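Local coordinates for beta 1-3 glucanase (Clostridium beijerinckii NCIMB 8052, PDB 5H4E), which probably hydrolyses beta-1,3-glucans as a glycoside hydrolase family 64 domain, at residues A[25-31]-A[95-101]; A[62-66]-A[103-107]. All blocks are in the same frame, centred on the assembly; numbering follows the deposited sequence.

Contact 1 (A[25-31]-A[95-101]); sequences QIYWAIV and ARMYISY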
loop_
_atom_site.group_PDB
_atom_site.type_symbol
_atom_site.label_atom_id
_atom_site.label_comp_id
_atom_site.label_asym_id
_atom_site.label_seq_id
_atom_site.Cartn_x
_atom_site.Cartn_y
_atom_site.Cartn_z
ATOM N N GLN A 25 -15.636 15.365 -12.340
ATOM C CA GLN A 25 -15.868 13.926 -12.221
ATOM C C GLN A 25 -14.793 13.227 -11.379
ATOM O O GLN A 25 -14.722 11.994 -11.333
ATOM C CB GLN A 25 -15.934 13.296 -13.609
ATOM C CG GLN A 25 -17.079 13.848 -14.446
ATOM C CD GLN A 25 -17.028 13.412 -15.891
ATOM O OE1 GLN A 25 -15.950 13.260 -16.468
ATOM N NE2 GLN A 25 -18.202 13.214 -16.492
ATOM N N ILE A 26 -13.959 14.025 -10.727
ATOM C CA ILE A 26 -12.909 13.493 -9.864
ATOM C C ILE A 26 -13.201 13.903 -8.427
ATOM O O ILE A 26 -13.442 15.075 -8.159
ATOM C CB ILE A 26 -11.529 14.000 -10.302
ATOM C CG1 ILE A 26 -11.225 13.521 -11.725
ATOM C CG2 ILE A 26 -10.440 13.527 -9.330
ATOM C CD1 ILE A 26 -9.947 14.131 -12.310
ATOM N N TYR A 27 -13.192 12.940 -7.513
ATOM C CA TYR A 27 -13.518 13.210 -6.117
ATOM C C TYR A 27 -12.365 12.862 -5.194
ATOM O O TYR A 27 -11.784 11.798 -5.329
ATOM C CB TYR A 27 -14.740 12.410 -5.690
ATOM C CG TYR A 27 -15.985 12.700 -6.493
ATOM C CD1 TYR A 27 -17.016 13.464 -5.947
ATOM C CD2 TYR A 27 -16.147 12.200 -7.786
ATOM C CE1 TYR A 27 -18.168 13.735 -6.665
ATOM C CE2 TYR A 27 -17.314 12.470 -8.520
ATOM C CZ TYR A 27 -18.316 13.235 -7.942
ATOM O OH TYR A 27 -19.479 13.517 -8.633
ATOM N N TRP A 28 -12.047 13.736 -4.241
ATOM C CA TRP A 28 -11.040 13.378 -3.247
ATOM C C TRP A 28 -11.534 13.538 -1.810
ATOM O O TRP A 28 -12.399 14.375 -1.519
ATOM C CB TRP A 28 -9.771 14.202 -3.449
ATOM C CG TRP A 28 -9.955 15.660 -3.196
ATOM C CD1 TRP A 28 -10.283 16.619 -4.118
ATOM C CD2 TRP A 28 -9.811 16.337 -1.952
ATOM N NE1 TRP A 28 -10.347 17.847 -3.517
ATOM C CE2 TRP A 28 -10.069 17.701 -2.185
ATOM C CE3 TRP A 28 -9.490 15.925 -0.655
ATOM C CZ2 TRP A 28 -10.023 18.649 -1.176
ATOM C CZ3 TRP A 28 -9.442 16.874 0.345
ATOM C CH2 TRP A 28 -9.703 18.220 0.077
ATOM N N ALA A 29 -10.975 12.715 -0.928
ATOM C CA ALA A 29 -11.180 12.809 0.512
ATOM C C ALA A 29 -9.894 12.374 1.199
ATOM O O ALA A 29 -9.221 11.460 0.724
ATOM C CB ALA A 29 -12.356 11.930 0.959
ATOM N N ILE A 30 -9.529 13.029 2.298
ATOM C CA ILE A 30 -8.386 12.568 3.097
ATOM C C ILE A 30 -8.864 12.126 4.472
ATOM O O ILE A 30 -9.496 12.900 5.190
ATOM C CB ILE A 30 -7.319 13.659 3.279
ATOM C CG1 ILE A 30 -6.792 14.117 1.914
ATOM C CG2 ILE A 30 -6.171 13.144 4.138
ATOM C CD1 ILE A 30 -5.854 15.320 2.012
ATOM N N VAL A 31 -8.543 10.891 4.833
ATOM C CA VAL A 31 -8.889 10.357 6.135
ATOM C C VAL A 31 -7.625 9.888 6.831
ATOM O O VAL A 31 -6.685 9.426 6.186
ATOM C CB VAL A 31 -9.908 9.209 6.012
ATOM C CG1 VAL A 31 -11.207 9.740 5.438
ATOM C CG2 VAL A 31 -9.359 8.099 5.123
ATOM N N ALA A 95 -2.597 8.419 7.212
ATOM C CA ALA A 95 -3.585 9.084 6.358
ATOM C C ALA A 95 -3.679 8.449 4.977
ATOM O O ALA A 95 -2.689 7.905 4.462
ATOM C CB ALA A 95 -3.252 10.580 6.232
ATOM N N ARG A 96 -4.879 8.492 4.402
ATOM C CA ARG A 96 -5.106 8.089 3.020
ATOM C C ARG A 96 -5.874 9.177 2.274
ATOM O O ARG A 96 -6.898 9.667 2.758
ATOM C CB ARG A 96 -5.892 6.786 2.951
ATOM C CG ARG A 96 -5.172 5.599 3.535
ATOM C CD ARG A 96 -6.062 4.391 3.440
ATOM N NE ARG A 96 -5.342 3.180 3.765
ATOM C CZ ARG A 96 -5.811 1.956 3.554
ATOM N NH1 ARG A 96 -7.004 1.783 3.003
ATOM N NH2 ARG A 96 -5.072 0.904 3.882
ATOM N N MET A 97 -5.380 9.552 1.098
ATOM C CA MET A 97 -6.141 10.424 0.216
ATOM C C MET A 97 -6.782 9.581 -0.869
ATOM O O MET A 97 -6.110 9.191 -1.816
ATOM C CB MET A 97 -5.253 11.504 -0.417
ATOM C CG MET A 97 -6.019 12.469 -1.320
ATOM S SD MET A 97 -4.941 13.850 -1.782
ATOM C CE MET A 97 -6.094 14.993 -2.533
ATOM N N TYR A 98 -8.072 9.285 -0.724
ATOM C CA TYR A 98 -8.795 8.526 -1.743
ATOM C C TYR A 98 -9.172 9.454 -2.887
ATOM O O TYR A 98 -9.697 10.534 -2.654
ATOM C CB TYR A 98 -10.082 7.892 -1.175
ATOM C CG TYR A 98 -9.871 6.774 -0.182
ATOM C CD1 TYR A 98 -9.718 5.461 -0.610
ATOM C CD2 TYR A 98 -9.872 7.025 1.185
ATOM C CE1 TYR A 98 -9.543 4.434 0.289
ATOM C CE2 TYR A 98 -9.691 6.002 2.096
ATOM C CZ TYR A 98 -9.534 4.704 1.638
ATOM O OH TYR A 98 -9.358 3.674 2.532
ATOM N N ILE A 99 -8.911 9.024 -4.116
ATOM C CA ILE A 99 -9.270 9.797 -5.289
ATOM C C ILE A 99 -10.045 8.881 -6.226
ATOM O O ILE A 99 -9.494 7.896 -6.720
ATOM C CB ILE A 99 -8.030 10.384 -5.992
ATOM C CG1 ILE A 99 -7.272 11.299 -5.020
ATOM C CG2 ILE A 99 -8.447 11.177 -7.258
ATOM C CD1 ILE A 99 -5.923 11.750 -5.523
ATOM N N SER A 100 -11.323 9.187 -6.449
ATOM C CA SER A 100 -12.167 8.324 -7.275
ATOM C C SER A 100 -12.668 9.063 -8.507
ATOM O O SER A 100 -12.705 10.292 -8.539
ATOM C CB SER A 100 -13.350 7.771 -6.473
ATOM O OG SER A 100 -14.159 8.816 -5.961
ATOM N N TYR A 101 -13.021 8.291 -9.528
ATOM C CA TYR A 101 -13.504 8.828 -10.788
ATOM C C TYR A 101 -15.008 8.561 -10.912
ATOM O O TYR A 101 -15.481 7.487 -10.518
ATOM C CB TYR A 101 -12.763 8.173 -11.958
ATOM C CG TYR A 101 -11.291 8.505 -12.125
ATOM C CD1 TYR A 101 -10.711 9.624 -11.524
ATOM C CD2 TYR A 101 -10.487 7.711 -12.943
ATOM C CE1 TYR A 101 -9.363 9.920 -11.721
ATOM C CE2 TYR A 101 -9.158 7.992 -13.142
ATOM C CZ TYR A 101 -8.598 9.093 -12.542
ATOM O OH TYR A 101 -7.260 9.341 -12.770
#
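In one of the antiparallel beta-sheets of the GH64 domain, strands 26-31 and 95-101 run side by side as direct neighbours, joined by the Y27-S100, A29-Y98 and V31-R96 hydrogen-bonded pairs. Each of these pairs exchanges two backbone bonds. The shortest runs from R96 N to V31 O at 2.7 Å, whereas Y98 N reaches A29 O at 2.9 Å through a bent N-H...O angle of 132°. Between them lie the non-hydrogen-bonded pairs I26-Y101, W28-I99 and I30-M97, whose side chains share one face of the sheet.

On that face M97 does much of the touching. With CG anti to the backbone N (chi1 -178°) and the rest of the chain extended, its CG packs on I30 CG1 at 3.7 Å, while M97 CE comes within 3.9 Å of W28 CB and approaches the indole obliquely. I99 CG2 meets I26 CG2 at 3.7 Å, and I26 CG1 lies alongside the Y101 ring, 3.9 Å from Y101 CD1. This apolar face looks onto the mixed five-stranded sheet, where I371 and V373 of strand 366-374 and L11 and V13 of strand 9-16 pack against it, two sheets pressed face to face. The polar ends of two aromatic side chains on this face bond elsewhere: W28 NE1 to Q84 O and Y101 OH to G374 O.

The other face carries Y27, S100, A29, Y98, V31 and R96. V31 CG2 abuts the edge of the Y98 ring, near its plane, 3.7 Å from CE2. From the next position but one on its own strand, R96 bonds Y98 OH through NH1 at 3.1 Å, with the hydroxyl oxygen in the guanidinium plane. S100 OG turns to K103 O just past the strand.

Contact 2 (A[62-66]-A[103-107]); sequences HLTKT and KPLYI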
loop_
_atom_site.group_PDB
_atom_site.type_symbol
_atom_site.label_atom_id
_atom_site.label_comp_id
_atom_site.label_asym_id
_atom_site.label_seq_id
_atom_site.Cartn_x
_atom_site.Cartn_y
_atom_site.Cartn_z
ATOM N N HIS A 62 -25.438 13.106 2.742
ATOM C CA HIS A 62 -24.817 11.793 2.835
ATOM C C HIS A 62 -25.124 10.971 1.595
ATOM O O HIS A 62 -25.961 11.348 0.772
ATOM C CB HIS A 62 -25.282 11.034 4.076
ATOM C CG HIS A 62 -26.729 10.635 4.048
ATOM N ND1 HIS A 62 -27.218 9.632 3.227
ATOM C CD2 HIS A 62 -27.796 11.067 4.766
ATOM C CE1 HIS A 62 -28.520 9.499 3.413
ATOM N NE2 HIS A 62 -28.892 10.352 4.354
ATOM N N LEU A 63 -24.436 9.841 1.465
ATOM C CA LEU A 63 -24.609 8.976 0.317
ATOM C C LEU A 63 -25.498 7.807 0.695
ATOM O O LEU A 63 -25.559 7.416 1.855
ATOM C CB LEU A 63 -23.242 8.482 -0.190
ATOM C CG LEU A 63 -22.258 9.556 -0.666
ATOM C CD1 LEU A 63 -20.843 8.970 -0.901
ATOM C CD2 LEU A 63 -22.774 10.219 -1.934
ATOM N N THR A 64 -26.185 7.251 -0.292
ATOM C CA THR A 64 -26.980 6.055 -0.069
ATOM C C THR A 64 -26.744 5.073 -1.207
ATOM O O THR A 64 -26.599 5.471 -2.365
ATOM C CB THR A 64 -28.471 6.387 0.046
ATOM O OG1 THR A 64 -28.642 7.431 1.010
ATOM C CG2 THR A 64 -29.268 5.165 0.488
ATOM N N LYS A 65 -26.683 3.788 -0.875
ATOM C CA LYS A 65 -26.439 2.760 -1.883
ATOM C C LYS A 65 -27.193 1.480 -1.549
ATOM O O LYS A 65 -27.224 1.051 -0.391
ATOM C CB LYS A 65 -24.935 2.483 -2.002
ATOM C CG LYS A 65 -24.561 1.329 -2.926
ATOM C CD LYS A 65 -24.695 1.693 -4.393
ATOM C CE LYS A 65 -24.174 0.554 -5.281
ATOM N NZ LYS A 65 -24.628 0.688 -6.709
ATOM N N THR A 66 -27.816 0.881 -2.560
ATOM C CA THR A 66 -28.437 -0.431 -2.403
ATOM C C THR A 66 -27.540 -1.528 -2.959
ATOM O O THR A 66 -27.249 -1.543 -4.157
ATOM C CB THR A 66 -29.798 -0.501 -3.106
ATOM O OG1 THR A 66 -30.670 0.497 -2.555
ATOM C CG2 THR A 66 -30.411 -1.897 -2.939
ATOM N N LYS A 103 -17.774 8.958 -9.453
ATOM C CA LYS A 103 -18.574 9.143 -8.252
ATOM C C LYS A 103 -17.672 9.001 -7.040
ATOM O O LYS A 103 -16.586 8.422 -7.137
ATOM C CB LYS A 103 -19.730 8.134 -8.189
ATOM C CG LYS A 103 -19.294 6.699 -8.368
ATOM C CD LYS A 103 -20.221 5.732 -7.630
ATOM C CE LYS A 103 -21.576 5.598 -8.279
ATOM N NZ LYS A 103 -22.483 4.689 -7.499
ATOM N N PRO A 104 -18.094 9.553 -5.895
ATOM C CA PRO A 104 -17.279 9.384 -4.696
ATOM C C PRO A 104 -17.393 7.969 -4.152
ATOM O O PRO A 104 -18.314 7.232 -4.504
ATOM C CB PRO A 104 -17.886 10.399 -3.719
ATOM C CG PRO A 104 -19.306 10.488 -4.150
ATOM C CD PRO A 104 -19.264 10.415 -5.644
ATOM N N LEU A 105 -16.464 7.601 -3.285
ATOM C CA LEU A 105 -16.515 6.305 -2.626
ATOM C C LEU A 105 -17.559 6.333 -1.523
ATOM O O LEU A 105 -17.928 7.407 -1.029
ATOM C CB LEU A 105 -15.140 5.938 -2.062
ATOM C CG LEU A 105 -14.052 5.791 -3.129
ATOM C CD1 LEU A 105 -12.728 5.421 -2.501
ATOM C CD2 LEU A 105 -14.497 4.712 -4.100
ATOM N N TYR A 106 -18.059 5.156 -1.164
ATOM C CA TYR A 106 -18.975 5.022 -0.034
ATOM C C TYR A 106 -18.222 4.560 1.211
ATOM O O TYR A 106 -17.903 3.373 1.345
ATOM C CB TYR A 106 -20.087 4.028 -0.346
ATOM C CG TYR A 106 -20.934 4.358 -1.543
ATOM C CD1 TYR A 106 -22.040 5.199 -1.436
ATOM C CD2 TYR A 106 -20.652 3.805 -2.782
ATOM C CE1 TYR A 106 -22.826 5.493 -2.532
ATOM C CE2 TYR A 106 -21.432 4.090 -3.888
ATOM C CZ TYR A 106 -22.523 4.930 -3.757
ATOM O OH TYR A 106 -23.293 5.206 -4.861
ATOM N N ILE A 107 -17.935 5.496 2.112
ATOM C CA ILE A 107 -17.195 5.187 3.327
ATOM C C ILE A 107 -18.120 5.157 4.549
ATOM O O ILE A 107 -18.721 6.174 4.902
ATOM C CB ILE A 107 -16.063 6.216 3.554
ATOM C CG1 ILE A 107 -15.017 6.103 2.429
ATOM C CG2 ILE A 107 -15.449 6.036 4.924
ATOM C CD1 ILE A 107 -13.906 7.138 2.507
HETATM O O HOH W 1 -25.051 7.206 -4.898
HETATM O O HOH W 2 -21.674 2.060 -7.909
HETATM O O HOH W 3 -25.122 3.403 -7.517
#
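Y106 lies between L63 and K65, two side chains that strand 63-66 directs toward the irregular segment 103-107. K65 CB sits over one face of the phenol ring as a CH-pi contact, 3.9 Å from the centroid and offset toward the rim. Its CG is anti to the backbone N (chi1 174°), but a bend at chi2 (75°) carries the chain across the ring at about a right angle and brings CD to 3.8 Å from Y106 OH. L63 CB approaches obliquely from the opposite side of the ring plane, 3.7 Å from Y106 CD1, while L63 CD1 lies 3.3 Å from the backbone carbonyl L105 O and 3.9 Å from P104 CG.

The polar rim is joined mainly through water. In the plane of the ring, Y106 OH bonds K103 NZ at 2.8 Å and also water 1, which makes a weak link to T64 O. The ammonium groups of K65 and K103 stand 4.6 Å apart; water 3 accepts from both, which would soften their repulsion.

Y74 of strand 70-74 also meets the Y106 ring, with planes at about 60°, and N131 OD1 takes the backbone N-H of Y106. The hairpin of strands 63-67 and 70-74, paired through L63 with Y74 and K65 with F72, thus rests against the loop between strands 95-101 and 108-111.

Overall arrangement
Contact 1 belongs to the buried part of the domain and contact 2 to its partly exposed flank, their centres about 13 Å apart. Strand 95-101 leads almost directly into loop 103-107, so one continuous run of chain serves both. In contact 1 two strands of a single sheet are joined by regular backbone bonds, with an aliphatic and aromatic face turned inward; in contact 2 a hairpin meets a loop mainly through side chains, without direct hydrogen bonds between the segments and with lysines and waters at the rim. The two touch where Y98 CD1 packs on L105 CD1 and Y27 CE1 on P104 CD, each at 3.6 Å, joining the face bearing Y27 and Y98 to the loop.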